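Local structure of ribonuclease H (Uncultured organism, 3U3G) at residues A[20-26]-A[126-131]; A[72-78]-A[114-120]. The protein probably cleaves the RNA strand of RNA/DNA hybrids by hydrolysis, acting as a type 1 ribonuclease H. All blocks are in the same frame, centred on the assembly; numbering follows the deposited sequence. Where two conformers were deposited one is given.

Interaction 1 (A[20-26]-A[126-131]); sequences GIGVVIT and RADELV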
loop_
_atom_site.group_PDB
_atom_site.type_symbol
_atom_site.label_atom_id
_atom_site.label_comp_id
_atom_site.label_asym_id
_atom_site.label_seq_id
_atom_site.Cartn_x
_atom_site.Cartn_y
_atom_site.Cartn_z
ATOM N N GLY A 20 -11.292 -3.457 1.046
ATOM C CA GLY A 20 -10.446 -3.995 -0.000
ATOM C C GLY A 20 -9.110 -3.294 -0.028
ATOM O O GLY A 20 -8.973 -2.165 0.445
ATOM N N ILE A 21 -8.142 -3.941 -0.673
ATOM C CA ILE A 21 -6.825 -3.339 -0.895
ATOM C C ILE A 21 -6.443 -3.461 -2.358
ATOM O O ILE A 21 -6.914 -4.372 -3.060
ATOM C CB ILE A 21 -5.742 -3.968 0.004
ATOM C CG1 ILE A 21 -5.603 -5.471 -0.276
ATOM C CG2 ILE A 21 -6.061 -3.674 1.479
ATOM C CD1 ILE A 21 -4.516 -6.129 0.507
ATOM N N GLY A 22 -5.604 -2.534 -2.812
ATOM C CA GLY A 22 -5.095 -2.532 -4.184
ATOM C C GLY A 22 -3.633 -2.148 -4.187
ATOM O O GLY A 22 -3.216 -1.246 -3.463
ATOM N N VAL A 23 -2.833 -2.918 -4.913
ATOM C CA VAL A 23 -1.415 -2.649 -5.084
ATOM C C VAL A 23 -1.097 -2.756 -6.572
ATOM O O VAL A 23 -1.466 -3.743 -7.230
ATOM C CB VAL A 23 -0.553 -3.684 -4.328
ATOM C CG1 VAL A 23 0.929 -3.380 -4.512
ATOM C CG2 VAL A 23 -0.941 -3.757 -2.825
ATOM N N VAL A 24 -0.426 -1.744 -7.112
ATOM C CA VAL A 24 0.104 -1.800 -8.469
ATOM C C VAL A 24 1.612 -1.651 -8.371
ATOM O O VAL A 24 2.121 -0.761 -7.665
ATOM C CB VAL A 24 -0.445 -0.640 -9.342
ATOM C CG1 VAL A 24 0.148 -0.697 -10.743
ATOM C CG2 VAL A 24 -1.971 -0.661 -9.374
ATOM N N ILE A 25 2.341 -2.517 -9.052
ATOM C CA ILE A 25 3.794 -2.442 -9.072
ATOM C C ILE A 25 4.277 -2.333 -10.497
ATOM O O ILE A 25 3.841 -3.107 -11.366
ATOM C CB ILE A 25 4.449 -3.673 -8.414
ATOM C CG1 ILE A 25 3.771 -3.964 -7.068
ATOM C CG2 ILE A 25 5.963 -3.466 -8.275
ATOM C CD1 ILE A 25 4.446 -5.064 -6.253
ATOM N N THR A 26 5.078 -1.306 -10.767
ATOM C CA THR A 26 5.646 -1.099 -12.104
ATOM C C THR A 26 7.160 -1.037 -12.051
ATOM O O THR A 26 7.759 -0.794 -10.998
ATOM C CB THR A 26 5.106 0.181 -12.807
ATOM O OG1 THR A 26 5.801 1.340 -12.319
ATOM C CG2 THR A 26 3.598 0.340 -12.595
ATOM N N ARG A 126 -5.700 3.520 -10.626
ATOM C CA ARG A 126 -5.620 2.074 -10.831
ATOM C C ARG A 126 -5.777 1.299 -9.512
ATOM O O ARG A 126 -6.583 0.370 -9.410
ATOM C CB ARG A 126 -4.298 1.687 -11.494
ATOM C CG ARG A 126 -4.234 1.952 -12.985
ATOM C CD ARG A 126 -2.845 1.637 -13.516
ATOM N NE ARG A 126 -2.549 0.205 -13.502
ATOM C CZ ARG A 126 -1.399 -0.314 -13.924
ATOM N NH1 ARG A 126 -0.380 0.493 -14.188
ATOM N NH2 ARG A 126 -1.227 -1.632 -13.977
ATOM N N ALA A 127 -5.003 1.694 -8.506
ATOM C CA ALA A 127 -5.101 1.048 -7.198
ATOM C C ALA A 127 -6.506 1.190 -6.621
ATOM O O ALA A 127 -7.013 0.272 -5.981
ATOM C CB ALA A 127 -4.057 1.601 -6.247
ATOM N N ASP A 128 -7.107 2.368 -6.770
ATOM C CA ASP A 128 -8.496 2.538 -6.355
ATOM C C ASP A 128 -9.451 1.567 -7.048
ATOM O O ASP A 128 -10.359 1.019 -6.414
ATOM C CB ASP A 128 -8.949 3.989 -6.558
ATOM C CG ASP A 128 -10.423 4.198 -6.249
ATOM O OD1 ASP A 128 -10.763 4.358 -5.065
ATOM O OD2 ASP A 128 -11.247 4.097 -7.184
ATOM N N GLU A 129 -9.269 1.380 -8.353
ATOM C CA GLU A 129 -10.081 0.425 -9.097
ATOM C C GLU A 129 -9.923 -0.979 -8.532
ATOM O O GLU A 129 -10.901 -1.725 -8.396
ATOM C CB GLU A 129 -9.726 0.433 -10.593
ATOM C CG GLU A 129 -9.745 1.806 -11.249
ATOM C CD GLU A 129 -9.095 1.816 -12.637
ATOM O OE1 GLU A 129 -8.770 0.729 -13.166
ATOM O OE2 GLU A 129 -8.895 2.919 -13.192
ATOM N N LEU A 130 -8.696 -1.323 -8.148
ATOM C CA LEU A 130 -8.427 -2.661 -7.632
ATOM C C LEU A 130 -9.148 -2.888 -6.303
ATOM O O LEU A 130 -9.686 -3.965 -6.051
ATOM C CB LEU A 130 -6.916 -2.866 -7.466
ATOM C CG LEU A 130 -6.109 -2.911 -8.764
ATOM C CD1 LEU A 130 -4.622 -3.078 -8.451
ATOM C CD2 LEU A 130 -6.600 -4.045 -9.644
ATOM N N VAL A 131 -9.152 -1.871 -5.444
ATOM C CA VAL A 131 -9.909 -1.932 -4.191
ATOM C C VAL A 131 -11.377 -2.238 -4.489
ATOM O O VAL A 131 -11.976 -3.140 -3.907
ATOM C CB VAL A 131 -9.807 -0.586 -3.423
ATOM C CG1 VAL A 131 -10.810 -0.546 -2.262
ATOM C CG2 VAL A 131 -8.383 -0.370 -2.911
#
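Val-24 sets CG1 over the guanidinium of Arg-126, while its CG2 is shared by Arg-126 CB and Leu-130 CD1, from residues one turn apart on helix 125-139. Arg-126 starts with CB 3.9 Å from Val-24 CG2. Farther out, a bend at chi3 (69°) swings the flat end over the same valine: CG1 lies 3.5 Å above the guanidinium plane, over its centre, with NE, CZ, NH1 and NH2 all close. At the tip, NH1 comes only within 4.3 Å of Thr-26 CG2, obliquely, while NH2 is held by a salt bridge to Glu-35 and a hydrogen bond to Thr-32, which should fix the rotation of the group. Leu-130 CD1 lies 3.7 Å from Val-24 CG2 and also presses on Val-23 O. Nearer the start of 20-26 the strand meets the helix with bare backbone: Gly-22 CA rests 3.8 Å from Leu-130 CB, and a CB there would run into Ala-127 O. Val-131 fills in beside it, CG2 3.5 Å from Gly-22 N and CG1 against Gly-20 O. With no side chains at Gly-20 and Gly-22, the axes of 20-26 and 126-131 come within 6.1 Å; they run at 144° to each other. In this RNase H fold, strand 17-26 runs between strands 32-41 and 3-12; helix 125-139 packs on the face carrying Val-24, while Ile-21 and Val-23 point from the opposite face to helix 45-60.

Interaction 2 (A[72-78]-A[114-120]); sequences VEVRMDS and LVFVHIP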
loop_
_atom_site.group_PDB
_atom_site.type_symbol
_atom_site.label_atom_id
_atom_site.label_comp_id
_atom_site.label_asym_id
_atom_site.label_seq_id
_atom_site.Cartn_x
_atom_site.Cartn_y
_atom_site.Cartn_z
ATOM N N VAL A 72 13.279 1.245 -4.436
ATOM C CA VAL A 72 11.836 1.028 -4.311
ATOM C C VAL A 72 11.157 2.314 -3.828
ATOM O O VAL A 72 11.583 2.924 -2.842
ATOM C CB VAL A 72 11.528 -0.114 -3.312
ATOM C CG1 VAL A 72 10.040 -0.368 -3.252
ATOM C CG2 VAL A 72 12.266 -1.384 -3.708
ATOM N N GLU A 73 10.043 2.655 -4.452
ATOM C CA GLU A 73 9.289 3.848 -4.095
ATOM C C GLU A 73 7.823 3.453 -3.965
ATOM O O GLU A 73 7.296 2.741 -4.831
ATOM C CB GLU A 73 9.474 4.893 -5.199
ATOM C CG GLU A 73 8.653 6.159 -5.076
ATOM C CD GLU A 73 9.081 7.193 -6.092
ATOM O OE1 GLU A 73 10.271 7.564 -6.097
ATOM O OE2 GLU A 73 8.212 7.729 -6.792
ATOM N N VAL A 74 7.168 3.934 -2.909
ATOM C CA VAL A 74 5.734 3.716 -2.705
ATOM C C VAL A 74 5.000 5.040 -2.843
ATOM O O VAL A 74 5.373 6.027 -2.196
ATOM C CB VAL A 74 5.448 3.139 -1.304
ATOM C CG1 VAL A 74 3.938 3.129 -1.044
ATOM C CG2 VAL A 74 6.017 1.747 -1.173
ATOM N N ARG A 75 4.071 5.086 -3.791
ATOM C CA ARG A 75 3.251 6.258 -4.074
ATOM C C ARG A 75 1.849 6.088 -3.513
ATOM O O ARG A 75 1.215 5.048 -3.699
ATOM C CB ARG A 75 3.181 6.495 -5.582
ATOM C CG ARG A 75 4.553 6.800 -6.160
ATOM C CD ARG A 75 4.561 6.922 -7.673
ATOM N NE ARG A 75 5.912 7.241 -8.142
ATOM C CZ ARG A 75 6.235 7.448 -9.415
ATOM N NH1 ARG A 75 5.305 7.366 -10.355
ATOM N NH2 ARG A 75 7.508 7.645 -9.746
ATOM N N MET A 76 1.398 7.081 -2.754
ATOM C CA MET A 76 0.087 7.036 -2.124
ATOM C C MET A 76 -0.586 8.371 -2.336
ATOM O O MET A 76 0.068 9.411 -2.275
ATOM C CB MET A 76 0.251 6.826 -0.623
ATOM C CG MET A 76 1.013 5.572 -0.253
ATOM S SD MET A 76 1.232 5.405 1.524
ATOM C CE MET A 76 -0.069 4.249 1.936
ATOM N N ASP A 77 -1.910 8.362 -2.448
ATOM C CA ASP A 77 -2.632 9.614 -2.585
ATOM C C ASP A 77 -3.144 10.196 -1.269
ATOM O O ASP A 77 -3.694 11.300 -1.258
ATOM C CB ASP A 77 -3.730 9.534 -3.663
ATOM C CG ASP A 77 -4.893 8.627 -3.273
ATOM O OD1 ASP A 77 -4.624 7.497 -2.830
ATOM O OD2 ASP A 77 -6.016 8.871 -3.783
ATOM N N SER A 78 -2.680 9.638 -0.159
ATOM C CA SER A 78 -2.971 10.214 1.150
ATOM C C SER A 78 -1.722 10.915 1.679
ATOM O O SER A 78 -0.751 10.263 2.058
ATOM C CB SER A 78 -3.388 9.115 2.133
ATOM O OG SER A 78 -3.397 9.610 3.467
ATOM N N LEU A 114 13.470 1.984 1.012
ATOM C CA LEU A 114 12.143 2.363 0.529
ATOM C C LEU A 114 11.887 3.838 0.777
ATOM O O LEU A 114 12.097 4.317 1.898
ATOM C CB LEU A 114 11.075 1.548 1.263
ATOM C CG LEU A 114 9.620 1.827 0.885
ATOM C CD1 LEU A 114 9.396 1.438 -0.569
ATOM C CD2 LEU A 114 8.683 1.073 1.805
ATOM N N VAL A 115 11.340 4.531 -0.216
ATOM C CA VAL A 115 10.867 5.901 -0.031
ATOM C C VAL A 115 9.387 6.024 -0.322
ATOM O O VAL A 115 8.823 5.209 -1.048
ATOM C CB VAL A 115 11.640 6.928 -0.852
ATOM C CG1 VAL A 115 13.097 6.948 -0.436
ATOM C CG2 VAL A 115 11.507 6.648 -2.320
ATOM N N PHE A 116 8.742 6.958 0.360
ATOM C CA PHE A 116 7.323 7.244 0.176
ATOM C C PHE A 116 7.136 8.568 -0.561
ATOM O O PHE A 116 7.868 9.542 -0.317
ATOM C CB PHE A 116 6.623 7.330 1.535
ATOM C CG PHE A 116 6.572 6.022 2.275
ATOM C CD1 PHE A 116 5.457 5.205 2.167
ATOM C CD2 PHE A 116 7.566 5.675 3.173
ATOM C CE1 PHE A 116 5.406 3.992 2.834
ATOM C CE2 PHE A 116 7.528 4.442 3.827
ATOM C CZ PHE A 116 6.445 3.611 3.645
ATOM N N VAL A 117 6.144 8.612 -1.443
ATOM C CA VAL A 117 5.863 9.795 -2.242
ATOM C C VAL A 117 4.365 10.057 -2.274
ATOM O O VAL A 117 3.580 9.155 -2.569
ATOM C CB VAL A 117 6.354 9.615 -3.693
ATOM C CG1 VAL A 117 5.909 10.776 -4.567
ATOM C CG2 VAL A 117 7.870 9.489 -3.726
ATOM N N HIS A 118 3.969 11.279 -1.941
ATOM C CA HIS A 118 2.568 11.685 -2.006
ATOM C C HIS A 118 2.224 12.113 -3.430
ATOM O O HIS A 118 2.929 12.929 -4.014
ATOM C CB HIS A 118 2.297 12.830 -1.022
ATOM C CG HIS A 118 1.030 13.579 -1.287
ATOM N ND1 HIS A 118 -0.202 12.969 -1.364
ATOM C CD2 HIS A 118 0.790 14.910 -1.322
ATOM C CE1 HIS A 118 -1.124 13.886 -1.615
ATOM N NE2 HIS A 118 -0.556 15.074 -1.527
ATOM N N ILE A 119 1.263 11.430 -4.041
ATOM C CA ILE A 119 0.783 11.777 -5.381
ATOM C C ILE A 119 -0.682 12.237 -5.308
ATOM O O ILE A 119 -1.409 11.863 -4.395
ATOM C CB ILE A 119 0.909 10.557 -6.337
ATOM C CG1 ILE A 119 0.133 9.354 -5.774
ATOM C CG2 ILE A 119 2.374 10.205 -6.521
ATOM C CD1 ILE A 119 -0.011 8.186 -6.761
ATOM N N PRO A 120 -1.150 12.975 -6.326
ATOM C CA PRO A 120 -2.570 13.333 -6.461
ATOM C C PRO A 120 -3.493 12.120 -6.616
ATOM O O PRO A 120 -3.096 11.106 -7.184
ATOM C CB PRO A 120 -2.599 14.172 -7.746
ATOM C CG PRO A 120 -1.206 14.646 -7.939
ATOM C CD PRO A 120 -0.312 13.593 -7.363
#
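Glu-73 leans across Val-117 in a parallel beta pair, strands 71-76 and 115-118, joined by a beta-alpha-beta type of crossover through helices 79-85 and 94-110. With CG anti to the backbone N (chi1 174°) and the chain extended beyond it, the glutamate lays its CD 3.5 Å from Val-117 CG2. Its OE2 accepts Arg-75 NE at 2.7 Å on the anti side, nearly in the guanidinium plane, and a weak second bond from NH2. An alanine in place of this glutamate would probably leave Arg-75 without its carboxylate mate, held at its polar end by little more than a weak bond to Tyr-7, and strip Val-117 CG2 of the chain beside it. Arg-75 in turn runs its extended chain past Ile-119, whose CG2 lies 3.9 Å from Arg-75 CB. On the other face of the sheet Val-74 and Phe-116 lie side by side, CB to CD1 4.0 Å, and Met-76 SD makes an oblique Met-aromatic contact with the Phe-116 ring; Leu-53 of helix 45-60 touches all three. Asp-77 OD1 is hydrogen-bonded to Asn-124 ND2, and Ser-78 OG caps the following helix at Ile-81 N. The last hydrogen bond of the pair is straight at its hydrogen but comes in off the carbonyl plane: Ile-119 N meets Met-76 O at 2.9 Å from above it, 39° out.

Both contacts belong to the one mixed sheet of this RNase H fold, their centres about 13 Å apart and their nearest atoms about 6 Å apart without touching. Across the sheet, strand 3-12 separates the two, with strand 17-26 of interaction 1 on one side and strand 71-76 of interaction 2 on the other. In chain order come 20-26, then 72-78 and 114-120, and last 126-131. After pairing at the edge of the sheet in interaction 2, the chain passes through a short connection into helix 125-139, which returns across the sheet to strand 17-26. Interaction 1 thus fastens the C-terminal helix to the antiparallel part, and interaction 2 closes the parallel part.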